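WlaRA, TDP-fucose-3,4-ketoisomerase (Campylobacter jejuni subsp. jejuni 81116, PDB 5TPV) is a cupin-fold protein of the WxcM-like family that binds thymidine-5'-diphosphate and pairs with a second copy of itself. Local coordinates at residues K32-I37 with I105-T110; D48-N53 with M92-M97; L68-K73 with K124-L129. One frame throughout, in Å; residues are numbered along the deposited sequence.

Contact 1. Residues K32-I37 with I105-T110; sequences KRIFYI and ILLVLT. With TYD (thymidine-5'-diphosphate), chain E.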
# COMPACT_ATOMS: atom_id res chain seq x y z
N LYS B 32 3.49 9.01 1.59
CA LYS B 32 2.37 9.85 2.02
C LYS B 32 0.97 9.35 1.50
O LYS B 32 -0.09 9.71 2.03
CB LYS B 32 2.62 11.20 1.37
CG LYS B 32 2.69 12.45 2.22
CD LYS B 32 4.13 12.91 2.44
CE LYS B 32 4.19 14.43 2.62
NZ LYS B 32 3.03 15.05 3.33
N ARG B 33 0.97 8.58 0.43
CA ARG B 33 -0.23 8.07 -0.20
C ARG B 33 0.06 6.76 -0.93
O ARG B 33 1.14 6.55 -1.53
CB ARG B 33 -0.72 9.16 -1.15
CG ARG B 33 -1.62 8.68 -2.28
CD ARG B 33 -2.27 9.83 -3.05
NE ARG B 33 -1.22 10.58 -3.70
CZ ARG B 33 -1.18 10.92 -5.00
NH1 ARG B 33 -0.14 11.58 -5.44
NH2 ARG B 33 -2.14 10.63 -5.84
N ILE B 34 -0.96 5.90 -0.94
CA ILE B 34 -0.90 4.58 -1.57
C ILE B 34 -2.17 4.52 -2.38
O ILE B 34 -3.15 5.00 -1.90
CB ILE B 34 -0.95 3.49 -0.43
CG1 ILE B 34 0.34 2.80 -0.54
CG2 ILE B 34 -2.20 2.60 -0.21
CD1 ILE B 34 1.30 3.74 0.11
N PHE B 35 -2.17 3.85 -3.51
CA PHE B 35 -3.41 3.47 -4.14
C PHE B 35 -3.25 2.16 -4.88
O PHE B 35 -2.16 1.70 -5.16
CB PHE B 35 -3.99 4.59 -5.05
CG PHE B 35 -3.01 5.16 -6.02
CD1 PHE B 35 -2.92 4.67 -7.30
CD2 PHE B 35 -2.17 6.20 -5.65
CE1 PHE B 35 -2.01 5.21 -8.20
CE2 PHE B 35 -1.28 6.76 -6.57
CZ PHE B 35 -1.20 6.28 -7.85
N TYR B 36 -4.39 1.52 -5.14
CA TYR B 36 -4.38 0.24 -5.84
C TYR B 36 -5.55 0.23 -6.81
O TYR B 36 -6.60 0.87 -6.60
CB TYR B 36 -4.31 -1.00 -4.88
CG TYR B 36 -5.26 -0.91 -3.73
CD1 TYR B 36 -6.53 -1.48 -3.81
CD2 TYR B 36 -4.91 -0.28 -2.54
CE1 TYR B 36 -7.42 -1.37 -2.78
CE2 TYR B 36 -5.81 -0.17 -1.51
CZ TYR B 36 -7.06 -0.70 -1.65
OH TYR B 36 -7.96 -0.60 -0.61
N ILE B 37 -5.28 -0.46 -7.91
CA ILE B 37 -6.14 -0.52 -9.07
C ILE B 37 -6.38 -1.99 -9.40
O ILE B 37 -5.48 -2.87 -9.35
CB ILE B 37 -5.48 0.20 -10.25
CG1 ILE B 37 -4.97 1.55 -9.79
CG2 ILE B 37 -6.51 0.47 -11.34
CD1 ILE B 37 -4.28 2.37 -10.85
N ILE B 105 -3.79 -7.01 -9.59
CA ILE B 105 -3.94 -5.92 -8.62
C ILE B 105 -2.67 -5.10 -8.64
O ILE B 105 -1.57 -5.62 -8.37
CB ILE B 105 -4.13 -6.43 -7.17
CG1 ILE B 105 -5.41 -7.29 -7.12
CG2 ILE B 105 -4.19 -5.29 -6.15
CD1 ILE B 105 -5.42 -8.20 -5.89
N LEU B 106 -2.82 -3.82 -8.93
CA LEU B 106 -1.66 -2.94 -9.08
C LEU B 106 -1.63 -2.06 -7.87
O LEU B 106 -2.59 -1.35 -7.63
CB LEU B 106 -1.79 -2.05 -10.31
CG LEU B 106 -0.62 -1.06 -10.49
CD1 LEU B 106 0.65 -1.77 -10.86
CD2 LEU B 106 -0.99 -0.06 -11.58
N LEU B 107 -0.53 -2.12 -7.12
CA LEU B 107 -0.31 -1.21 -6.01
C LEU B 107 0.77 -0.17 -6.38
O LEU B 107 1.86 -0.51 -6.87
CB LEU B 107 0.15 -2.01 -4.82
CG LEU B 107 0.57 -1.30 -3.54
CD1 LEU B 107 -0.59 -0.57 -2.89
CD2 LEU B 107 1.23 -2.23 -2.53
N VAL B 108 0.49 1.06 -5.97
CA VAL B 108 1.36 2.21 -6.16
C VAL B 108 1.63 2.96 -4.88
O VAL B 108 0.76 3.32 -4.11
CB VAL B 108 0.70 3.16 -7.19
CG1 VAL B 108 1.71 4.20 -7.68
CG2 VAL B 108 0.20 2.34 -8.37
N LEU B 109 2.91 3.23 -4.65
CA LEU B 109 3.35 4.08 -3.55
C LEU B 109 3.86 5.40 -4.13
O LEU B 109 4.53 5.42 -5.18
CB LEU B 109 4.51 3.40 -2.83
CG LEU B 109 4.46 1.85 -2.73
CD1 LEU B 109 5.71 1.28 -2.13
CD2 LEU B 109 3.28 1.36 -1.92
N THR B 110 3.57 6.49 -3.42
CA THR B 110 4.03 7.79 -3.79
C THR B 110 4.27 8.70 -2.57
O THR B 110 3.87 8.44 -1.42
CB THR B 110 3.09 8.46 -4.81
OG1 THR B 110 3.66 9.69 -5.33
CG2 THR B 110 1.81 8.79 -4.15
PA TYD E . -5.34 9.38 -12.89
O1A TYD E . -5.73 10.61 -13.68
O2A TYD E . -3.97 9.30 -12.25
O3A TYD E . -5.52 8.09 -13.84
PB TYD E . -4.55 6.82 -13.69
O1B TYD E . -4.92 5.94 -14.86
O2B TYD E . -3.16 7.41 -13.76
O3B TYD E . -4.91 6.24 -12.34
O5' TYD E . -6.45 9.14 -11.75
C5' TYD E . -7.74 8.66 -12.09
C4' TYD E . -8.80 9.62 -11.57
O4' TYD E . -9.00 9.40 -10.17
C3' TYD E . -8.37 11.07 -11.75
O3' TYD E . -9.31 11.76 -12.58
C2' TYD E . -8.33 11.69 -10.37
C1' TYD E . -8.75 10.59 -9.40
N1 TYD E . -7.67 10.34 -8.45
C2 TYD E . -7.79 10.82 -7.13
O2 TYD E . -8.81 11.46 -6.79
N3 TYD E . -6.82 10.62 -6.22
C4 TYD E . -5.71 9.94 -6.54
O4 TYD E . -4.82 9.75 -5.70
C5 TYD E . -5.57 9.42 -7.92
C5M TYD E . -4.34 8.65 -8.33
C6 TYD E . -6.59 9.65 -8.84
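R33-I37 and I105-T110 run antiparallel as neighbouring strands, with segment axes 4.6 Å apart at closest approach and 162° between their directions. Backbone bonds tie F35 to V108 and I37 to L106 in both directions. I34 with L109 and Y36 with L107 are the non-hydrogen-bonded pairs between. At the start, K32 and R33 both face T110, a classic beta bulge. The T110 carbonyl O takes a nearly straight bond from K32 N at 3.1 Å and a weak one from R33 N.

F35 is clasped on both ring faces. Its CG lies between the backbone N and the carbonyl carbon (chi1 50°), which swings the ring over V108. V108 CB sits 3.8 Å from the ring centroid of F35, a CH-pi contact. Over the opposite face lies the methyl C5M of thymidine-5'-diphosphate.

Strand 33-38 is an edge strand of its sheet within the chain. A strand of the second subunit pairs with it, so this cupin sheet runs on across the dimer interface.

R33 reaches past T110, whose CG2 lies over one face of the guanidinium, 3.5 Å from R33 NE. At the guanidinium edge, R33 NH2 donates to ligand O4 at 2.8 Å. R33 NE also bonds T112 O, and NH1 is hydrogen-bonded too, so the guanidinium is held by more than the ligand. On the face that holds I34 and Y36, I34 CG1 packs beside L109 CD2 at 3.6 Å. The Y36 ring leads away from the strand pair, and its OH bonds H21 and N19 of the second subunit.

Contact 2. Residues D48-N53 with M92-M97; sequences DHANLN and MIWKQM. With TYD (thymidine-5'-diphosphate), chain E.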
# COMPACT_ATOMS: atom_id res chain seq x y z
N ASP B 48 -1.30 7.60 -19.00
CA ASP B 48 -1.34 8.70 -19.98
C ASP B 48 -1.15 10.08 -19.34
O ASP B 48 -1.85 11.07 -19.62
CB ASP B 48 -2.63 8.60 -20.83
CG ASP B 48 -2.63 7.38 -21.73
OD1 ASP B 48 -1.63 7.17 -22.45
OD2 ASP B 48 -3.67 6.66 -21.76
N HIS B 49 -0.15 10.17 -18.47
CA HIS B 49 0.22 11.47 -17.93
C HIS B 49 1.58 11.38 -17.27
O HIS B 49 2.08 10.31 -16.98
CB HIS B 49 -0.82 11.97 -16.94
CG HIS B 49 -1.09 11.01 -15.82
ND1 HIS B 49 -0.30 10.94 -14.69
CD2 HIS B 49 -2.03 10.04 -15.67
CE1 HIS B 49 -0.76 9.99 -13.88
NE2 HIS B 49 -1.82 9.43 -14.45
N ALA B 50 2.12 12.54 -16.96
CA ALA B 50 3.32 12.67 -16.16
C ALA B 50 2.97 13.53 -15.01
O ALA B 50 1.93 14.23 -14.99
CB ALA B 50 4.44 13.28 -16.98
N ASN B 51 3.83 13.44 -14.00
CA ASN B 51 3.61 14.15 -12.75
C ASN B 51 4.85 14.97 -12.41
O ASN B 51 6.02 14.47 -12.46
CB ASN B 51 3.24 13.19 -11.59
CG ASN B 51 1.95 12.39 -11.84
OD1 ASN B 51 1.89 11.51 -12.72
ND2 ASN B 51 0.93 12.68 -11.08
N LEU B 52 4.58 16.25 -12.12
CA LEU B 52 5.62 17.26 -11.88
C LEU B 52 6.45 17.04 -10.61
O LEU B 52 7.67 17.19 -10.63
CB LEU B 52 5.00 18.65 -11.82
CG LEU B 52 4.54 19.30 -13.13
CD1 LEU B 52 3.60 20.44 -12.81
CD2 LEU B 52 5.75 19.79 -13.93
N ASN B 53 5.79 16.61 -9.55
CA ASN B 53 6.45 16.36 -8.26
C ASN B 53 6.63 14.91 -7.80
O ASN B 53 7.57 14.62 -7.07
CB ASN B 53 5.70 17.15 -7.20
CG ASN B 53 5.48 18.59 -7.64
OD1 ASN B 53 6.41 19.20 -8.16
ND2 ASN B 53 4.28 19.13 -7.43
N MET B 92 8.35 13.44 -13.36
CA MET B 92 8.40 13.90 -14.77
C MET B 92 8.83 12.76 -15.63
O MET B 92 9.75 12.84 -16.48
CB MET B 92 9.30 15.15 -14.93
CG MET B 92 8.57 16.43 -14.59
SD MET B 92 7.09 16.64 -15.63
CE MET B 92 7.76 17.40 -17.10
N ILE B 93 8.17 11.64 -15.42
CA ILE B 93 8.27 10.60 -16.38
C ILE B 93 6.86 10.23 -16.78
O ILE B 93 6.01 10.03 -15.92
CB ILE B 93 9.06 9.44 -15.79
CG1 ILE B 93 10.46 9.92 -15.41
CG2 ILE B 93 9.07 8.27 -16.77
CD1 ILE B 93 11.50 8.84 -15.17
N TRP B 94 6.63 10.21 -18.09
CA TRP B 94 5.30 9.89 -18.62
C TRP B 94 5.17 8.37 -18.58
O TRP B 94 6.13 7.61 -18.83
CB TRP B 94 5.21 10.34 -20.06
CG TRP B 94 3.93 10.08 -20.77
CD1 TRP B 94 3.54 8.93 -21.39
CD2 TRP B 94 2.90 11.03 -21.00
NE1 TRP B 94 2.31 9.12 -22.01
CE2 TRP B 94 1.89 10.39 -21.76
CE3 TRP B 94 2.73 12.36 -20.64
CZ2 TRP B 94 0.73 11.03 -22.15
CZ3 TRP B 94 1.56 13.01 -21.06
CH2 TRP B 94 0.58 12.34 -21.79
N LYS B 95 3.95 7.93 -18.32
CA LYS B 95 3.68 6.50 -18.24
C LYS B 95 2.30 6.14 -18.73
O LYS B 95 1.37 6.93 -18.64
CB LYS B 95 3.92 6.00 -16.80
CG LYS B 95 2.73 5.98 -15.85
CD LYS B 95 2.29 7.33 -15.37
CE LYS B 95 3.37 8.09 -14.64
NZ LYS B 95 2.77 9.36 -14.22
N GLN B 96 2.22 4.94 -19.26
CA GLN B 96 1.00 4.28 -19.62
C GLN B 96 1.04 2.78 -19.25
O GLN B 96 2.04 2.10 -19.43
CB GLN B 96 0.78 4.53 -21.12
CG GLN B 96 -0.49 3.92 -21.67
CD GLN B 96 -0.54 3.98 -23.19
OE1 GLN B 96 0.33 3.42 -23.87
NE2 GLN B 96 -1.56 4.64 -23.74
N MET B 97 -0.06 2.25 -18.72
CA MET B 97 -0.15 0.84 -18.34
C MET B 97 -1.28 0.13 -19.00
O MET B 97 -2.35 0.70 -19.15
CB MET B 97 -0.37 0.74 -16.87
CG MET B 97 0.76 1.51 -16.25
SD MET B 97 0.52 1.76 -14.53
CE MET B 97 -0.17 3.42 -14.78
PA TYD E . -5.34 9.38 -12.89
O1A TYD E . -5.73 10.61 -13.68
O2A TYD E . -3.97 9.30 -12.25
O3A TYD E . -5.52 8.09 -13.84
PB TYD E . -4.55 6.82 -13.69
O1B TYD E . -4.92 5.94 -14.86
O2B TYD E . -3.16 7.41 -13.76
O3B TYD E . -4.91 6.24 -12.34
O5' TYD E . -6.45 9.14 -11.75
C5' TYD E . -7.74 8.66 -12.09
C4' TYD E . -8.80 9.62 -11.57
O4' TYD E . -9.00 9.40 -10.17
C3' TYD E . -8.37 11.07 -11.75
O3' TYD E . -9.31 11.76 -12.58
C2' TYD E . -8.33 11.69 -10.37
C1' TYD E . -8.75 10.59 -9.40
N1 TYD E . -7.67 10.34 -8.45
C2 TYD E . -7.79 10.82 -7.13
O2 TYD E . -8.81 11.46 -6.79
N3 TYD E . -6.82 10.62 -6.22
C4 TYD E . -5.71 9.94 -6.54
O4 TYD E . -4.82 9.75 -5.70
C5 TYD E . -5.57 9.42 -7.92
C5M TYD E . -4.34 8.65 -8.33
C6 TYD E . -6.59 9.65 -8.84
O HOH W 1 5.34 11.05 -13.78
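W94 lays one face of its indole against the backbone of D48 and H49. Its CG is anti to the backbone N (chi1 180°), which sends the ring across the neighbouring strand. D48 C lies 3.5 Å above the ring plane toward the rim, and H49 N lies over the centre. D48 and H49 both face K95, a G1 beta bulge, and the swelling of the chain there rests on the flat indole. D48 N closes the bulge with a bond of 2.8 Å to K95 O.

A50 is a small bump. Its CB fits against W94 CA and I93 O, with W94 CE3 at 4.1 Å. Further on, M92 folds back at chi2 and chi3, and its SD lies beside L52 CD2 at 3.8 Å. M92 N bonds N51 O, so this end is pinned by backbone as well. A50 and M92 back onto helix 123-136.

On the side of H49 and K95, the lysine chain curls over the strand. Bends at chi2 (-73°) and chi3 bring NZ back to H49 O at 3.0 Å, from above the carbonyl plane. N51 OD1 is 2.8 Å from K95 NZ. A water bridges the strands beside them: it accepts from N51 N and K95 NZ and donates to I93 O.

These strands belong to the five-stranded sheet of the cupin fold, and H49 is part of the ligand pocket. H49 NE2 donates to O2B of thymidine-5'-diphosphate, while ND1 makes a weak bond to N51 OD1. E118 in turn holds N51 ND2. N51 is thus a second-shell residue, and its weak bond, with that to the ligand, probably limits rotation of the H49 ring.

Contact 3. Residues L68-K73 with K124-L129; sequences LIDDGK and KYFCEL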
# COMPACT_ATOMS: atom_id res chain seq x y z
N LEU B 68 4.69 1.22 -19.97
CA LEU B 68 5.60 1.97 -20.86
C LEU B 68 5.88 3.26 -20.15
O LEU B 68 4.94 3.89 -19.66
CB LEU B 68 5.00 2.19 -22.24
CG LEU B 68 5.55 3.26 -23.19
CD1 LEU B 68 4.75 3.16 -24.50
CD2 LEU B 68 5.33 4.68 -22.63
N ILE B 69 7.17 3.59 -20.03
CA ILE B 69 7.61 4.86 -19.48
C ILE B 69 8.43 5.63 -20.56
O ILE B 69 9.09 5.01 -21.41
CB ILE B 69 8.49 4.76 -18.23
CG1 ILE B 69 9.66 3.80 -18.44
CG2 ILE B 69 7.68 4.31 -17.03
CD1 ILE B 69 10.55 3.70 -17.23
N ASP B 70 8.40 6.95 -20.45
CA ASP B 70 8.88 7.84 -21.53
C ASP B 70 9.45 9.09 -20.94
O ASP B 70 8.79 9.79 -20.14
CB ASP B 70 7.71 8.18 -22.47
CG ASP B 70 8.16 8.91 -23.75
OD1 ASP B 70 7.88 8.35 -24.82
OD2 ASP B 70 8.83 9.96 -23.69
N ASP B 71 10.72 9.35 -21.24
CA ASP B 71 11.39 10.58 -20.76
C ASP B 71 11.30 11.78 -21.73
O ASP B 71 11.94 12.78 -21.47
CB ASP B 71 12.85 10.33 -20.29
CG ASP B 71 13.82 10.00 -21.43
OD1 ASP B 71 15.06 9.90 -21.14
OD2 ASP B 71 13.41 9.82 -22.60
N GLY B 72 10.43 11.72 -22.75
CA GLY B 72 10.36 12.77 -23.76
C GLY B 72 11.28 12.52 -24.94
O GLY B 72 11.10 13.11 -25.99
N LYS B 73 12.29 11.67 -24.79
CA LYS B 73 13.23 11.35 -25.84
C LYS B 73 13.30 9.86 -26.13
O LYS B 73 13.61 9.49 -27.25
CB LYS B 73 14.60 11.87 -25.42
CG LYS B 73 14.75 13.39 -25.25
CD LYS B 73 14.78 14.13 -26.60
CE LYS B 73 15.00 15.65 -26.50
NZ LYS B 73 16.30 16.07 -25.90
N LYS B 124 2.85 16.50 -25.73
CA LYS B 124 3.57 17.56 -26.43
C LYS B 124 4.17 18.54 -25.42
O LYS B 124 5.38 18.77 -25.42
CB LYS B 124 2.66 18.32 -27.43
CG LYS B 124 1.61 17.54 -28.24
CD LYS B 124 2.14 16.90 -29.52
CE LYS B 124 2.31 17.93 -30.64
NZ LYS B 124 3.54 17.68 -31.45
N TYR B 125 3.33 19.09 -24.55
CA TYR B 125 3.81 19.96 -23.47
C TYR B 125 4.65 19.25 -22.39
O TYR B 125 5.55 19.87 -21.81
CB TYR B 125 2.64 20.74 -22.85
CG TYR B 125 1.97 21.53 -23.96
CD1 TYR B 125 2.71 22.50 -24.65
CD2 TYR B 125 0.67 21.23 -24.38
CE1 TYR B 125 2.15 23.18 -25.71
CE2 TYR B 125 0.10 21.91 -25.43
CZ TYR B 125 0.85 22.88 -26.08
OH TYR B 125 0.33 23.58 -27.12
N PHE B 126 4.38 17.97 -22.14
CA PHE B 126 5.32 17.17 -21.32
C PHE B 126 6.74 17.27 -21.88
O PHE B 126 7.69 17.56 -21.13
CB PHE B 126 4.89 15.69 -21.15
CG PHE B 126 5.99 14.81 -20.58
CD1 PHE B 126 6.41 14.98 -19.28
CD2 PHE B 126 6.68 13.92 -21.39
CE1 PHE B 126 7.45 14.22 -18.75
CE2 PHE B 126 7.70 13.15 -20.88
CZ PHE B 126 8.06 13.28 -19.54
N CYS B 127 6.88 17.01 -23.18
CA CYS B 127 8.22 17.04 -23.83
C CYS B 127 8.85 18.42 -23.73
O CYS B 127 10.03 18.56 -23.42
CB CYS B 127 8.18 16.55 -25.28
SG CYS B 127 7.73 14.82 -25.56
N GLU B 128 8.05 19.46 -23.92
CA GLU B 128 8.55 20.85 -23.84
C GLU B 128 9.01 21.15 -22.41
O GLU B 128 10.14 21.64 -22.21
CB GLU B 128 7.42 21.81 -24.28
CG GLU B 128 7.82 23.13 -24.93
CD GLU B 128 6.62 23.87 -25.53
OE1 GLU B 128 5.84 24.51 -24.77
OE2 GLU B 128 6.45 23.78 -26.77
N LEU B 129 8.16 20.88 -21.41
CA LEU B 129 8.55 21.18 -20.01
C LEU B 129 9.81 20.38 -19.59
O LEU B 129 10.77 20.90 -18.98
CB LEU B 129 7.38 20.94 -19.07
CG LEU B 129 6.14 21.84 -19.31
CD1 LEU B 129 5.00 21.49 -18.37
CD2 LEU B 129 6.43 23.34 -19.16
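F126 points from helix 123-136 into the turn D70-G72. CB leaves the helix toward the turn; with CG anti to the backbone N (chi1 167°) the ring continues in that direction. On one side of the ring, CD1 meets A50 CB at 3.5 Å and CE1 meets M92 O. On the other side, CE2 lies 3.6 Å from G72 N, which approaches the ring edge near its plane. CZ, the tip, comes within 3.6 Å of D70 O.

The next helix residue adds a second touch: C127 SG rests 3.8 Å from G72 CA. G72 has no side chain, and its backbone lies directly against the helix.

The turn joins strands 65-70 and 75-80, a hairpin at the margin of the five-stranded sheet. Two Asx turns shape it. D70 OD2 accepts from G72 N at 2.6 Å, and D71 OD2 accepts from K73 N. Y123 OH also bonds D70 OD2, and T74 OG1 bonds D71 OD2.

No hydrogen bond crosses between the segments. The N-H of G72 is bonded to D70 OD2. Ring and sulfur meet the hairpin backbone by van der Waals contact.

How the contacts relate
Contact 1 lies in the six-stranded sheet of the cupin fold, contact 2 in the five-stranded one. Their centres are 15 Å apart, and L106 CD2 meets M97 SD between them. Both touch thymidine-5'-diphosphate, so the pocket draws on both sheets. Contact 3 is centred 8 Å from contact 2; its strand 65-70 is a neighbour of strand 94-98 in the same sheet, with the helix packed against it. It is 23 Å from contact 1, on the opposite side of the chain's centre. Along the chain, contact 2 is nested inside contact 1, while contact 3 crosses both. The final helix thus packs at the end of the molecule remote from the dimer-forming strand 33-38.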